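Long-range contacts in PA1221 (Pseudomonas aeruginosa, PDB 4DG8), which belongs to the AMP-binding enzyme family of the ANL clan and also carries a phosphopantetheine attachment region, with adenosine monophosphate bound in the model: residues 179-184 with 374-379; 101-106 with 167-172; 335-340 with 409-414; 344-349 with 402-407. One frame throughout, in Å; residues are numbered along the deposited sequence.

In the fold
Interactions 1 and 2 are neighbours in one mixed sheet of the AMP-binding region: strands 166-172 and 180-185 lie side by side in it, and the two contact centres are 11 Å apart. Interactions 3 and 4 form a second pair, 10 Å between centres, on the adjacent strands 393-406 and 412-416 of an antiparallel sheet, with interaction 4 nested inside the loop that interaction 3 closes. The two pairs stand 25 to 30 Å apart, centre to centre. AMP lies between them: Phe-414 of interaction 3 and Asp-402 of interaction 4 touch it, whereas the side chain of Ile-182 in interaction 1 stays about 6 Å away.

Interaction 1: residues 179-184 with 374-379; sequences PKAIAC and YRNDAA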
# COMPACT_ATOMS: atom_id res chain seq x y z
N PRO A 179 -11.08 7.58 -9.24
CA PRO A 179 -10.48 6.91 -8.07
C PRO A 179 -11.52 6.07 -7.32
O PRO A 179 -12.62 6.53 -7.03
CB PRO A 179 -9.99 8.09 -7.21
CG PRO A 179 -10.79 9.29 -7.69
CD PRO A 179 -11.02 9.05 -9.15
N LYS A 180 -11.15 4.83 -7.02
CA LYS A 180 -12.05 3.92 -6.31
C LYS A 180 -11.58 3.71 -4.87
O LYS A 180 -10.41 3.41 -4.62
CB LYS A 180 -12.16 2.60 -7.07
CG LYS A 180 -12.62 2.76 -8.51
CD LYS A 180 -13.95 3.53 -8.60
CE LYS A 180 -14.42 3.68 -10.04
NZ LYS A 180 -15.80 4.29 -10.18
N ALA A 181 -12.50 3.88 -3.92
CA ALA A 181 -12.14 3.77 -2.51
C ALA A 181 -12.27 2.34 -2.00
O ALA A 181 -13.36 1.79 -1.98
CB ALA A 181 -13.00 4.69 -1.69
N ILE A 182 -11.14 1.75 -1.59
CA ILE A 182 -11.14 0.39 -1.05
C ILE A 182 -11.24 0.41 0.47
O ILE A 182 -10.35 0.91 1.15
CB ILE A 182 -9.88 -0.39 -1.49
CG1 ILE A 182 -9.90 -0.58 -3.01
CG2 ILE A 182 -9.76 -1.73 -0.75
CD1 ILE A 182 -8.53 -1.00 -3.62
N ALA A 183 -12.33 -0.13 1.02
CA ALA A 183 -12.47 -0.13 2.48
C ALA A 183 -11.97 -1.43 3.05
O ALA A 183 -12.52 -2.50 2.77
CB ALA A 183 -13.91 0.16 2.93
N CYS A 184 -10.91 -1.33 3.84
CA CYS A 184 -10.27 -2.48 4.45
C CYS A 184 -10.68 -2.56 5.92
O CYS A 184 -10.96 -1.58 6.57
CB CYS A 184 -8.76 -2.42 4.29
SG CYS A 184 -8.27 -2.71 2.53
N TYR A 374 -15.64 -1.49 -2.72
CA TYR A 374 -15.30 -0.13 -3.12
C TYR A 374 -16.33 0.77 -2.50
O TYR A 374 -17.49 0.75 -2.89
CB TYR A 374 -15.31 0.02 -4.63
CG TYR A 374 -14.31 -0.89 -5.29
CD1 TYR A 374 -12.94 -0.65 -5.17
CD2 TYR A 374 -14.73 -1.99 -6.01
CE1 TYR A 374 -12.01 -1.49 -5.76
CE2 TYR A 374 -13.81 -2.84 -6.61
CZ TYR A 374 -12.45 -2.58 -6.48
OH TYR A 374 -11.54 -3.42 -7.07
N ARG A 375 -15.89 1.55 -1.52
CA ARG A 375 -16.80 2.28 -0.66
C ARG A 375 -17.68 3.20 -1.50
O ARG A 375 -18.86 3.42 -1.20
CB ARG A 375 -15.99 3.09 0.36
CG ARG A 375 -16.83 3.74 1.44
CD ARG A 375 -17.32 2.72 2.48
NE ARG A 375 -17.94 3.45 3.57
CZ ARG A 375 -18.55 2.91 4.62
NH1 ARG A 375 -18.65 1.58 4.76
NH2 ARG A 375 -19.07 3.71 5.54
N ASN A 376 -17.10 3.72 -2.58
CA ASN A 376 -17.78 4.63 -3.48
C ASN A 376 -18.32 4.06 -4.80
O ASN A 376 -18.79 4.83 -5.65
CB ASN A 376 -16.88 5.85 -3.76
CG ASN A 376 -15.70 5.50 -4.62
OD1 ASN A 376 -15.25 4.35 -4.64
ND2 ASN A 376 -15.19 6.49 -5.36
N ASP A 377 -18.17 2.76 -5.03
CA ASP A 377 -18.75 2.17 -6.25
C ASP A 377 -19.43 0.82 -5.96
O ASP A 377 -18.76 -0.22 -5.92
CB ASP A 377 -17.62 1.96 -7.26
CG ASP A 377 -18.10 1.70 -8.68
OD1 ASP A 377 -19.22 1.19 -8.88
OD2 ASP A 377 -17.32 2.01 -9.61
N ALA A 378 -20.76 0.82 -5.90
CA ALA A 378 -21.49 -0.38 -5.51
C ALA A 378 -21.48 -1.40 -6.65
O ALA A 378 -21.27 -2.59 -6.43
CB ALA A 378 -22.94 -0.02 -5.13
N ALA A 379 -21.72 -0.91 -7.86
CA ALA A 379 -21.74 -1.77 -9.04
C ALA A 379 -20.42 -2.50 -9.19
O ALA A 379 -20.37 -3.70 -9.43
CB ALA A 379 -22.02 -0.96 -10.29
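Lys-180 reaches across to the turn at 374-377 with CB and with the far end of its chain. Its CB rests 3.8 Å from CD1 of Tyr-374; the chain then bends at chi2 (-55°) and runs straight, passing CD and CE along OD2 of Asp-377. NZ ends in a salt bridge 2.8 Å from that oxygen, on its anti side and out of the carboxylate plane. Arg-380 gives OD2 a second cationic partner, while Asp-377 itself stands at the N-cap of the helix that follows.

Asn-376 uses both ends of its amide. OD1 accepts a nearly straight bond from Ala-181 N (2.9 Å, 176°), with the donor above the carbonyl plane, and ND2 donates to Pro-179 O at 3.1 Å, nearly in its own amide plane. Gln-122 also receives a bond from ND2, which fixes the amide further. Beyond it, Arg-375 N donates to Ala-181 O, and Ile-182 CG1 packs 3.6 Å from Tyr-374 CE1; the Tyr-374 hydroxyl goes on to Glu-313. The arrangement is that of an antiparallel bridge, Ile-182 with Tyr-374 as a non-hydrogen-bonded pair, at the edge of a mixed sheet, continued by a type I beta turn into a capped helix.

Interaction 2: residues 101-106 with 167-172; sequences GHHYLY and AYINFS
Two tyrosines side by side on one face of the sheet, Tyr-104 and Tyr-168, point the same way yet scarcely overlap: their planes are 24° apart and the centroids 5.2 Å. What lies over the Tyr-104 ring is instead the CB of Tyr-168, a CH-pi contact 3.6 Å from the ring centroid. Both residues hold CG between the backbone N and the carbonyl carbon (chi1 60° and 65°), which sends the rings off together. Their hydroxyls separate to different partners, Trp-223 for Tyr-104 and Thr-219 for Tyr-168.

Parallel strand pairing underlies this. Tyr-104 N donates to Ala-167 O at 2.9 Å, and Tyr-104 O accepts from Ile-169 N at the same length. Farther along, a water takes over, accepting from Tyr-106 N and probably donating to Ile-169 O. On the other face His-103 CD2 meets Ile-169 CD1 at 3.7 Å, and Leu-105 CD1 approaches Phe-171 CD2 at 3.9 Å.

Strand 103-106 lies between strands 79-83 and 166-172. Helix 88-99 packs on Tyr-104 and Ala-167 through Leu-94, Ile-97 and Leu-98, whereas Ile-169 and Phe-171 meet Ala-181 of strand 180-185, whose Cys-184 faces the classic bulge at Ala-167 and Tyr-168.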
# COMPACT_ATOMS: atom_id res chain seq x y z
N GLY A 101 -13.94 3.62 16.58
CA GLY A 101 -14.83 2.90 15.69
C GLY A 101 -14.83 3.55 14.30
O GLY A 101 -15.58 3.17 13.40
N HIS A 102 -13.94 4.52 14.12
CA HIS A 102 -13.85 5.19 12.84
C HIS A 102 -12.73 4.59 11.98
O HIS A 102 -11.98 3.73 12.44
CB HIS A 102 -13.66 6.69 13.08
CG HIS A 102 -14.77 7.30 13.88
ND1 HIS A 102 -16.07 6.89 13.77
CD2 HIS A 102 -14.76 8.27 14.84
CE1 HIS A 102 -16.83 7.59 14.60
NE2 HIS A 102 -16.05 8.43 15.26
N HIS A 103 -12.62 5.05 10.74
CA HIS A 103 -11.60 4.54 9.83
C HIS A 103 -10.79 5.68 9.23
O HIS A 103 -11.30 6.77 9.02
CB HIS A 103 -12.19 3.64 8.71
CG HIS A 103 -13.41 4.19 8.03
ND1 HIS A 103 -14.68 4.00 8.53
CD2 HIS A 103 -13.57 4.86 6.86
CE1 HIS A 103 -15.57 4.55 7.72
NE2 HIS A 103 -14.92 5.08 6.70
N TYR A 104 -9.52 5.40 8.94
CA TYR A 104 -8.62 6.46 8.52
C TYR A 104 -8.38 6.49 7.03
O TYR A 104 -8.51 5.48 6.33
CB TYR A 104 -7.29 6.45 9.30
CG TYR A 104 -6.42 5.21 9.19
CD1 TYR A 104 -5.61 4.99 8.07
CD2 TYR A 104 -6.35 4.29 10.25
CE1 TYR A 104 -4.77 3.85 7.99
CE2 TYR A 104 -5.51 3.15 10.18
CZ TYR A 104 -4.72 2.94 9.05
OH TYR A 104 -3.91 1.82 8.96
N LEU A 105 -8.10 7.69 6.55
CA LEU A 105 -7.79 7.93 5.15
C LEU A 105 -6.62 8.89 5.05
O LEU A 105 -6.64 9.96 5.68
CB LEU A 105 -9.01 8.59 4.49
CG LEU A 105 -8.81 9.21 3.12
CD1 LEU A 105 -8.47 8.13 2.09
CD2 LEU A 105 -10.07 9.98 2.74
N TYR A 106 -5.60 8.55 4.26
CA TYR A 106 -4.54 9.52 4.02
C TYR A 106 -4.98 10.67 3.11
O TYR A 106 -5.57 10.46 2.05
CB TYR A 106 -3.23 8.91 3.49
CG TYR A 106 -2.10 9.92 3.65
CD1 TYR A 106 -1.76 10.39 4.93
CD2 TYR A 106 -1.42 10.43 2.56
CE1 TYR A 106 -0.76 11.33 5.12
CE2 TYR A 106 -0.40 11.38 2.73
CZ TYR A 106 -0.09 11.83 4.02
OH TYR A 106 0.90 12.76 4.23
N ALA A 167 -11.40 -0.42 9.09
CA ALA A 167 -10.22 0.28 9.63
C ALA A 167 -9.73 1.47 8.79
O ALA A 167 -9.29 2.51 9.31
CB ALA A 167 -9.09 -0.72 9.88
N TYR A 168 -9.73 1.32 7.48
CA TYR A 168 -9.21 2.41 6.65
C TYR A 168 -9.70 2.35 5.22
O TYR A 168 -10.22 1.33 4.76
CB TYR A 168 -7.67 2.50 6.71
CG TYR A 168 -6.91 1.33 6.13
CD1 TYR A 168 -6.76 1.17 4.76
CD2 TYR A 168 -6.31 0.40 6.97
CE1 TYR A 168 -6.05 0.09 4.23
CE2 TYR A 168 -5.59 -0.68 6.45
CZ TYR A 168 -5.47 -0.83 5.09
OH TYR A 168 -4.74 -1.91 4.60
N ILE A 169 -9.51 3.46 4.52
CA ILE A 169 -9.75 3.51 3.09
C ILE A 169 -8.48 3.85 2.32
O ILE A 169 -7.75 4.77 2.69
CB ILE A 169 -10.86 4.52 2.74
CG1 ILE A 169 -12.19 4.05 3.31
CG2 ILE A 169 -10.93 4.74 1.20
CD1 ILE A 169 -13.32 5.02 3.17
N ASN A 170 -8.20 3.11 1.25
CA ASN A 170 -7.13 3.47 0.32
C ASN A 170 -7.72 3.66 -1.06
O ASN A 170 -8.47 2.81 -1.55
CB ASN A 170 -6.05 2.38 0.23
CG ASN A 170 -5.12 2.38 1.44
OD1 ASN A 170 -5.40 3.01 2.47
ND2 ASN A 170 -4.00 1.67 1.32
N PHE A 171 -7.40 4.77 -1.70
CA PHE A 171 -7.97 5.02 -3.02
C PHE A 171 -7.12 4.31 -4.08
O PHE A 171 -5.89 4.29 -3.99
CB PHE A 171 -8.05 6.52 -3.31
CG PHE A 171 -9.33 7.16 -2.83
CD1 PHE A 171 -10.50 7.03 -3.54
CD2 PHE A 171 -9.34 7.91 -1.66
CE1 PHE A 171 -11.68 7.63 -3.10
CE2 PHE A 171 -10.52 8.52 -1.21
CZ PHE A 171 -11.69 8.37 -1.93
N SER A 172 -7.79 3.71 -5.07
CA SER A 172 -7.10 3.08 -6.18
C SER A 172 -7.43 3.75 -7.52
O SER A 172 -8.60 3.96 -7.86
CB SER A 172 -7.41 1.58 -6.24
OG SER A 172 -6.75 0.99 -7.35
O HOH W 1 -5.37 6.03 2.90

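Interaction 3: residues 335-340 with 409-414; sequences IGKAIA and QGRLRF. With AMP (adenosine monophosphate), chain B.
A classic beta bulge joins 335-340 to 409-414 beside the AMP pocket: Ile-335 and Gly-336 both face Leu-412 in a single antiparallel bridge. Leu-412 O accepts from Ile-335 N at 2.9 Å and, more weakly, from Gly-336 N at 3.4 Å. In return Leu-412 N donates to Gly-336 O at 2.9 Å, a nearly straight bond (176°) that uses a carbonyl lone pair. The positive phi of Gly-336 (75°) suits glycine at the bulge.

Ile-335 packs over this backbone. Its CG1 lies between the backbone N and the carbonyl carbon (chi1 59°), which brings it 3.7 Å from Leu-412 CB, while CG2 stands 4.0 Å from Phe-414 CB. CD1 comes to the edge of the Phe-414 ring. Tyr-309 touches both Ile-335 and Phe-414 and so ties the contact to strand 304-309. At the other end Lys-337 extends past the Gly-410 carbonyl, and its NZ donates to a water that in turn gives a weak bond to Gln-409 O. Arg-411 and Arg-413 turn their charged ends elsewhere, both forming salt bridges with Asp-407; Asp-327 also pairs with Arg-411, and Asp-332 with Arg-413.

Phe-414, a residue of the ligand pocket, presents one face of its ring to the adenine, whose C2 lies 3.6 Å above the plane and over the ring centre.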
# COMPACT_ATOMS: atom_id res chain seq x y z
N ILE A 335 6.04 -16.24 -5.98
CA ILE A 335 5.26 -15.42 -5.04
C ILE A 335 4.67 -16.33 -3.96
O ILE A 335 3.99 -15.88 -3.05
CB ILE A 335 4.16 -14.57 -5.72
CG1 ILE A 335 3.15 -15.45 -6.48
CG2 ILE A 335 4.80 -13.51 -6.64
CD1 ILE A 335 2.02 -14.64 -7.19
N GLY A 336 4.99 -17.62 -4.07
CA GLY A 336 4.72 -18.57 -3.00
C GLY A 336 3.29 -19.03 -2.79
O GLY A 336 2.62 -19.48 -3.72
N LYS A 337 2.84 -18.96 -1.54
CA LYS A 337 1.52 -19.48 -1.18
C LYS A 337 0.72 -18.48 -0.35
O LYS A 337 1.26 -17.47 0.11
CB LYS A 337 1.67 -20.81 -0.42
CG LYS A 337 2.34 -21.92 -1.24
CD LYS A 337 2.65 -23.16 -0.38
CE LYS A 337 3.29 -24.28 -1.19
NZ LYS A 337 3.76 -25.42 -0.32
N ALA A 338 -0.57 -18.76 -0.17
CA ALA A 338 -1.47 -17.92 0.63
C ALA A 338 -0.93 -17.64 2.04
O ALA A 338 -0.47 -18.53 2.74
CB ALA A 338 -2.86 -18.58 0.73
N ILE A 339 -0.97 -16.38 2.45
CA ILE A 339 -0.62 -16.07 3.82
C ILE A 339 -1.77 -16.55 4.70
O ILE A 339 -2.89 -16.76 4.22
CB ILE A 339 -0.37 -14.56 4.04
CG1 ILE A 339 -1.66 -13.77 3.95
CG2 ILE A 339 0.65 -14.03 3.00
CD1 ILE A 339 -1.52 -12.35 4.49
N ALA A 340 -1.49 -16.74 5.98
CA ALA A 340 -2.54 -17.15 6.92
C ALA A 340 -3.76 -16.21 6.85
O ALA A 340 -3.62 -14.99 6.72
CB ALA A 340 -1.98 -17.23 8.35
N GLN A 409 6.26 -27.41 -7.18
CA GLN A 409 6.11 -27.41 -5.73
C GLN A 409 4.78 -26.85 -5.23
O GLN A 409 4.59 -26.66 -4.02
CB GLN A 409 7.26 -26.66 -5.06
CG GLN A 409 8.59 -27.36 -5.18
CD GLN A 409 9.71 -26.56 -4.57
OE1 GLN A 409 9.73 -26.29 -3.37
NE2 GLN A 409 10.66 -26.15 -5.41
N GLY A 410 3.87 -26.54 -6.14
CA GLY A 410 2.61 -25.92 -5.74
C GLY A 410 2.78 -24.49 -5.28
O GLY A 410 1.95 -23.96 -4.54
N ARG A 411 3.88 -23.85 -5.70
CA ARG A 411 4.08 -22.43 -5.43
C ARG A 411 3.60 -21.63 -6.63
O ARG A 411 3.71 -22.08 -7.77
CB ARG A 411 5.56 -22.12 -5.18
CG ARG A 411 6.23 -22.98 -4.13
CD ARG A 411 7.72 -22.67 -4.05
NE ARG A 411 8.43 -22.93 -5.30
CZ ARG A 411 9.76 -22.89 -5.42
NH1 ARG A 411 10.52 -22.62 -4.37
NH2 ARG A 411 10.33 -23.14 -6.59
N LEU A 412 3.06 -20.44 -6.39
CA LEU A 412 2.63 -19.59 -7.50
C LEU A 412 3.78 -18.81 -8.12
O LEU A 412 4.67 -18.31 -7.42
CB LEU A 412 1.49 -18.65 -7.08
CG LEU A 412 0.12 -19.32 -6.91
CD1 LEU A 412 -0.84 -18.38 -6.21
CD2 LEU A 412 -0.45 -19.76 -8.26
N ARG A 413 3.75 -18.73 -9.44
CA ARG A 413 4.75 -18.01 -10.22
C ARG A 413 4.02 -16.91 -11.01
O ARG A 413 3.20 -17.21 -11.89
CB ARG A 413 5.44 -19.00 -11.16
CG ARG A 413 5.92 -20.25 -10.42
CD ARG A 413 7.06 -19.92 -9.43
NE ARG A 413 8.27 -19.60 -10.17
CZ ARG A 413 9.23 -20.47 -10.45
NH1 ARG A 413 9.17 -21.74 -10.02
NH2 ARG A 413 10.27 -20.08 -11.16
N PHE A 414 4.31 -15.65 -10.68
CA PHE A 414 3.59 -14.53 -11.27
C PHE A 414 3.91 -14.34 -12.76
O PHE A 414 5.07 -14.34 -13.17
CB PHE A 414 3.90 -13.25 -10.50
CG PHE A 414 3.13 -12.05 -10.98
CD1 PHE A 414 1.92 -11.70 -10.39
CD2 PHE A 414 3.64 -11.26 -12.00
CE1 PHE A 414 1.21 -10.60 -10.83
CE2 PHE A 414 2.94 -10.14 -12.43
CZ PHE A 414 1.72 -9.81 -11.85
P AMP B . -1.35 -2.54 -4.98
O1P AMP B . -1.15 -1.06 -5.19
O2P AMP B . -0.68 -3.21 -3.79
O3P AMP B . -2.85 -2.77 -4.93
O5' AMP B . -0.97 -3.33 -6.31
C5' AMP B . -1.31 -4.69 -6.46
C4' AMP B . -0.81 -5.24 -7.76
O4' AMP B . 0.63 -5.06 -7.86
C3' AMP B . -1.01 -6.73 -7.97
O3' AMP B . -2.33 -7.06 -8.39
C2' AMP B . 0.07 -7.08 -8.98
O2' AMP B . -0.33 -6.70 -10.29
C1' AMP B . 1.21 -6.16 -8.53
N9 AMP B . 2.15 -6.85 -7.61
C8 AMP B . 2.16 -6.68 -6.26
N7 AMP B . 3.12 -7.43 -5.67
C5 AMP B . 3.75 -8.12 -6.64
C6 AMP B . 4.87 -9.10 -6.70
N6 AMP B . 5.50 -9.50 -5.58
N1 AMP B . 5.23 -9.58 -7.91
C2 AMP B . 4.60 -9.17 -9.03
N3 AMP B . 3.58 -8.28 -9.05
C4 AMP B . 3.11 -7.72 -7.91
O HOH W 2 6.33 -25.96 -1.25

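Interaction 4: residues 344-349 with 402-407; sequences VLLLDE and DRARYD. With AMP (adenosine monophosphate), chain B.
The apolar part of this contact centres on Leu-346, which reaches from strand 344-347 to the strand crossing it at 96°. CG is anti to the backbone N (chi1 -159°), carrying the two methyls onto strand 402-406. CD2 meets Tyr-406 CE2 at 3.7 Å, approaching the ring obliquely, and also lies against the backbone at Arg-405 CA. CD1 turns to Ala-404, whose CB is 4.4 Å away. The side chains of Leu-346 and Tyr-406 run antiparallel alongside each other, and Leu-346 CB too is near CE2 of the ring. Ile-363 of strand 361-367 touches both Leu-346 and Ala-404, and Leu-412 packs on Tyr-406.

The polar link is made by water. One molecule accepts from Leu-346 N at 3.0 Å and lies 2.8 Å from Tyr-406 OH, in the plane of the ring at its edge. It thereby joins the two strands where their backbones are too far apart to pair directly: even the nearest CA atoms, those of Leu-346 and Arg-405, are 7.7 Å apart.

Ligand binding falls to Asp-402 at the start of 402-407. Its OD1 accepts from the ribose O2' of AMP at 2.8 Å, and OD2 lies 2.4 Å from O3', a hydrogen bond whose shortness makes its exact length doubtful. Arg-417 forms a salt bridge with OD1, and Tyr-309 hydrogen-bonds to OD2, so both carboxylate oxygens have a protein partner as well. A carboxylate facing both ribose hydroxyls is characteristic of the nucleotide site of the ANL clan.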
# COMPACT_ATOMS: atom_id res chain seq x y z
N VAL A 344 -6.15 -19.01 -1.89
CA VAL A 344 -6.21 -18.66 -3.31
C VAL A 344 -6.58 -19.86 -4.18
O VAL A 344 -6.31 -21.00 -3.82
CB VAL A 344 -4.88 -18.06 -3.84
CG1 VAL A 344 -4.54 -16.77 -3.13
CG2 VAL A 344 -3.73 -19.06 -3.70
N LEU A 345 -7.21 -19.58 -5.31
CA LEU A 345 -7.32 -20.57 -6.37
C LEU A 345 -6.78 -19.91 -7.63
O LEU A 345 -6.69 -18.69 -7.71
CB LEU A 345 -8.77 -20.97 -6.62
CG LEU A 345 -9.48 -21.79 -5.55
CD1 LEU A 345 -10.89 -22.15 -6.03
CD2 LEU A 345 -8.67 -23.04 -5.22
N LEU A 346 -6.43 -20.75 -8.59
CA LEU A 346 -6.03 -20.30 -9.91
C LEU A 346 -7.12 -20.78 -10.87
O LEU A 346 -7.36 -21.98 -10.98
CB LEU A 346 -4.69 -20.95 -10.25
CG LEU A 346 -3.82 -20.31 -11.33
CD1 LEU A 346 -3.39 -18.90 -10.90
CD2 LEU A 346 -2.62 -21.20 -11.61
N LEU A 347 -7.80 -19.85 -11.55
CA LEU A 347 -8.95 -20.19 -12.40
C LEU A 347 -8.73 -20.03 -13.90
O LEU A 347 -8.18 -19.02 -14.35
CB LEU A 347 -10.17 -19.36 -12.00
CG LEU A 347 -10.73 -19.61 -10.60
CD1 LEU A 347 -12.07 -18.92 -10.46
CD2 LEU A 347 -10.87 -21.10 -10.33
N ASP A 348 -9.17 -21.01 -14.69
CA ASP A 348 -8.99 -20.94 -16.15
C ASP A 348 -10.03 -20.08 -16.86
O ASP A 348 -10.85 -19.43 -16.22
CB ASP A 348 -8.91 -22.35 -16.78
CG ASP A 348 -10.21 -23.13 -16.66
OD1 ASP A 348 -11.31 -22.53 -16.63
OD2 ASP A 348 -10.14 -24.38 -16.60
N GLU A 349 -9.96 -20.07 -18.19
CA GLU A 349 -10.90 -19.33 -19.02
C GLU A 349 -12.35 -19.70 -18.71
O GLU A 349 -13.25 -18.86 -18.78
CB GLU A 349 -10.59 -19.59 -20.49
CG GLU A 349 -9.69 -20.80 -20.70
CD GLU A 349 -9.96 -21.52 -22.01
OE1 GLU A 349 -10.71 -20.98 -22.85
OE2 GLU A 349 -9.42 -22.64 -22.19
N ASP A 402 -4.67 -10.73 -11.95
CA ASP A 402 -3.29 -11.19 -12.07
C ASP A 402 -3.22 -12.62 -12.63
O ASP A 402 -3.99 -13.50 -12.23
CB ASP A 402 -2.55 -11.09 -10.73
CG ASP A 402 -2.34 -9.66 -10.29
OD1 ASP A 402 -1.95 -8.81 -11.12
OD2 ASP A 402 -2.54 -9.38 -9.09
N ARG A 403 -2.30 -12.84 -13.56
CA ARG A 403 -2.12 -14.15 -14.16
C ARG A 403 -0.83 -14.77 -13.64
O ARG A 403 0.22 -14.10 -13.56
CB ARG A 403 -2.08 -14.07 -15.69
CG ARG A 403 -3.37 -13.56 -16.34
CD ARG A 403 -3.55 -14.12 -17.74
NE ARG A 403 -3.85 -15.55 -17.71
CZ ARG A 403 -3.78 -16.36 -18.77
NH1 ARG A 403 -3.43 -15.87 -19.95
NH2 ARG A 403 -4.07 -17.65 -18.65
N ALA A 404 -0.94 -16.04 -13.26
CA ALA A 404 0.19 -16.81 -12.76
C ALA A 404 0.06 -18.29 -13.13
O ALA A 404 -0.89 -18.68 -13.83
CB ALA A 404 0.32 -16.64 -11.25
N ARG A 405 1.01 -19.09 -12.66
CA ARG A 405 1.04 -20.53 -12.87
C ARG A 405 1.67 -21.15 -11.63
O ARG A 405 2.46 -20.50 -10.94
CB ARG A 405 1.91 -20.90 -14.07
CG ARG A 405 3.39 -20.71 -13.76
CD ARG A 405 4.33 -21.26 -14.82
NE ARG A 405 5.69 -20.78 -14.56
CZ ARG A 405 6.62 -21.44 -13.88
NH1 ARG A 405 6.37 -22.65 -13.38
NH2 ARG A 405 7.82 -20.89 -13.69
N TYR A 406 1.32 -22.41 -11.34
CA TYR A 406 1.99 -23.16 -10.29
C TYR A 406 3.28 -23.76 -10.84
O TYR A 406 3.34 -24.13 -12.01
CB TYR A 406 1.11 -24.31 -9.79
CG TYR A 406 -0.13 -23.89 -9.05
CD1 TYR A 406 -0.06 -23.29 -7.79
CD2 TYR A 406 -1.39 -24.10 -9.59
CE1 TYR A 406 -1.20 -22.91 -7.11
CE2 TYR A 406 -2.54 -23.73 -8.92
CZ TYR A 406 -2.44 -23.13 -7.68
OH TYR A 406 -3.59 -22.77 -7.00
N ASP A 407 4.29 -23.88 -9.98
CA ASP A 407 5.44 -24.72 -10.31
C ASP A 407 5.23 -26.12 -9.73
O ASP A 407 4.18 -26.40 -9.15
CB ASP A 407 6.77 -24.12 -9.81
CG ASP A 407 6.83 -23.98 -8.29
OD1 ASP A 407 6.06 -24.67 -7.58
OD2 ASP A 407 7.66 -23.17 -7.82
P AMP B . -1.35 -2.54 -4.98
O1P AMP B . -1.15 -1.06 -5.19
O2P AMP B . -0.68 -3.21 -3.79
O3P AMP B . -2.85 -2.77 -4.93
O5' AMP B . -0.97 -3.33 -6.31
C5' AMP B . -1.31 -4.69 -6.46
C4' AMP B . -0.81 -5.24 -7.76
O4' AMP B . 0.63 -5.06 -7.86
C3' AMP B . -1.01 -6.73 -7.97
O3' AMP B . -2.33 -7.06 -8.39
C2' AMP B . 0.07 -7.08 -8.98
O2' AMP B . -0.33 -6.70 -10.29
C1' AMP B . 1.21 -6.16 -8.53
N9 AMP B . 2.15 -6.85 -7.61
C8 AMP B . 2.16 -6.68 -6.26
N7 AMP B . 3.12 -7.43 -5.67
C5 AMP B . 3.75 -8.12 -6.64
C6 AMP B . 4.87 -9.10 -6.70
N6 AMP B . 5.50 -9.50 -5.58
N1 AMP B . 5.23 -9.58 -7.91
C2 AMP B . 4.60 -9.17 -9.03
N3 AMP B . 3.58 -8.28 -9.05
C4 AMP B . 3.11 -7.72 -7.91
O HOH W 3 -6.12 -23.58 -7.80